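Local structure of stringent starvation protein A homolog (Haemophilus influenzae, 3LYK) at residues B[40-43]-B[44-48]. The protein probably forms an equimolar complex with the RNA polymerase holoenzyme, but not with the core enzyme, and belongs to the glutathione S-transferase superfamily. Sequence-based numbering, arbitrary orientation.
Sequences QALP and EDLME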
loop_
_atom_site.group_PDB
_atom_site.type_symbol
_atom_site.label_atom_id
_atom_site.label_comp_id
_atom_site.label_asym_id
_atom_site.label_seq_id
_atom_site.Cartn_x
_atom_site.Cartn_y
_atom_site.Cartn_z
ATOM N N GLN B 40 -18.214 -16.339 3.796
ATOM C CA GLN B 40 -19.268 -16.247 4.833
ATOM C C GLN B 40 -18.999 -17.156 6.018
ATOM O O GLN B 40 -19.629 -17.026 7.051
ATOM C CB GLN B 40 -20.625 -16.615 4.245
ATOM C CG GLN B 40 -20.824 -16.075 2.855
ATOM C CD GLN B 40 -20.549 -14.605 2.790
ATOM O OE1 GLN B 40 -20.005 -14.106 1.803
ATOM N NE2 GLN B 40 -20.905 -13.892 3.856
ATOM N N ALA B 41 -18.065 -18.079 5.852
ATOM C CA ALA B 41 -17.816 -19.162 6.832
ATOM C C ALA B 41 -16.315 -19.411 7.033
ATOM O O ALA B 41 -15.785 -20.479 6.700
ATOM C CB ALA B 41 -18.541 -20.470 6.430
ATOM N N LEU B 42 -15.644 -18.412 7.616
ATOM C CA LEU B 42 -14.180 -18.397 7.688
ATOM C C LEU B 42 -13.731 -19.476 8.622
ATOM O O LEU B 42 -14.391 -19.705 9.604
ATOM C CB LEU B 42 -13.693 -17.015 8.213
ATOM C CG LEU B 42 -14.110 -15.854 7.311
ATOM C CD1 LEU B 42 -13.801 -14.478 7.980
ATOM C CD2 LEU B 42 -13.437 -15.977 5.937
ATOM N N PRO B 43 -12.611 -20.149 8.323
ATOM C CA PRO B 43 -12.154 -21.163 9.269
ATOM C C PRO B 43 -11.553 -20.544 10.537
ATOM O O PRO B 43 -10.944 -19.434 10.463
ATOM C CB PRO B 43 -11.100 -21.958 8.479
ATOM C CG PRO B 43 -10.552 -20.968 7.466
ATOM C CD PRO B 43 -11.686 -19.957 7.189
ATOM N N GLU B 44 -11.745 -21.226 11.682
ATOM C CA GLU B 44 -11.220 -20.728 12.971
ATOM C C GLU B 44 -9.689 -20.642 12.956
ATOM O O GLU B 44 -9.145 -19.771 13.564
ATOM C CB GLU B 44 -11.677 -21.567 14.156
ATOM C CG GLU B 44 -13.120 -21.254 14.585
ATOM C CD GLU B 44 -13.708 -22.345 15.476
ATOM O OE1 GLU B 44 -13.310 -23.526 15.323
ATOM O OE2 GLU B 44 -14.566 -22.014 16.327
ATOM N N ASP B 45 -9.008 -21.514 12.225
ATOM C CA ASP B 45 -7.553 -21.391 12.206
ATOM C C ASP B 45 -7.055 -20.108 11.474
ATOM O O ASP B 45 -6.049 -19.549 11.885
ATOM C CB ASP B 45 -6.867 -22.682 11.735
ATOM C CG ASP B 45 -7.188 -23.006 10.294
ATOM O OD1 ASP B 45 -7.962 -22.230 9.685
ATOM O OD2 ASP B 45 -6.698 -24.040 9.756
ATOM N N LEU B 46 -7.767 -19.633 10.439
ATOM C CA LEU B 46 -7.489 -18.315 9.869
ATOM C C LEU B 46 -7.710 -17.204 10.901
ATOM O O LEU B 46 -6.864 -16.298 11.014
ATOM C CB LEU B 46 -8.301 -18.010 8.595
ATOM C CG LEU B 46 -8.139 -16.591 8.006
ATOM C CD1 LEU B 46 -6.692 -16.326 7.579
ATOM C CD2 LEU B 46 -9.077 -16.322 6.854
HETATM N N MSE B 47 -8.845 -17.246 11.615
HETATM C CA MSE B 47 -9.133 -16.250 12.682
HETATM C C MSE B 47 -8.052 -16.171 13.787
HETATM O O MSE B 47 -7.732 -15.097 14.244
HETATM C CB MSE B 47 -10.503 -16.500 13.336
HETATM C CG MSE B 47 -11.645 -16.595 12.340
HETATM SE SE MSE B 47 -11.764 -15.041 11.156
HETATM C CE MSE B 47 -11.678 -13.535 12.448
ATOM N N GLU B 48 -7.535 -17.322 14.191
ATOM C CA GLU B 48 -6.435 -17.477 15.129
ATOM C C GLU B 48 -5.153 -16.753 14.641
ATOM O O GLU B 48 -4.471 -16.097 15.426
ATOM C CB GLU B 48 -6.130 -18.964 15.227
ATOM C CG GLU B 48 -6.057 -19.560 16.613
ATOM C CD GLU B 48 -6.533 -21.035 16.618
ATOM O OE1 GLU B 48 -7.555 -21.335 17.305
ATOM O OE2 GLU B 48 -5.918 -21.888 15.908
#
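With CG anti to the carbonyl carbon in both residues (chi1 -61° in L42, -53° in M47), L42 points its side chain at the helix, and further bends at chi2 and chi3 carry SE of the selenomethionine M47 to it; the two side chains cross at about a right angle. The selenium atom SE of M47 rests 3.8 Å from CD1 of L42 and also lies against CB of that leucine. P43 sits at the N-cap position, where its carbonyl O accepts the i+4 bond from the helix, M47 N to P43 O being 3.2 Å. The proline ring also packs along the first turn, its CG lying 3.9 Å from CB of L46, while OD1 of D45 comes within 3.4 Å of P43 CB. That carboxylate oxygen, covered by the ring, has no polar partner in the model, although D45 itself is exposed. L46, the buried member of the group, reaches F10 of strand 3-11 and V55, while L42 and P43 both touch V37. Apolar contacts of L42 with M47 and of P43 with L46 thus accompany the proline N-cap at the start of the short helix 44-49, which follows strand 30-36 in the thioredoxin-like N-terminal domain of the GST fold.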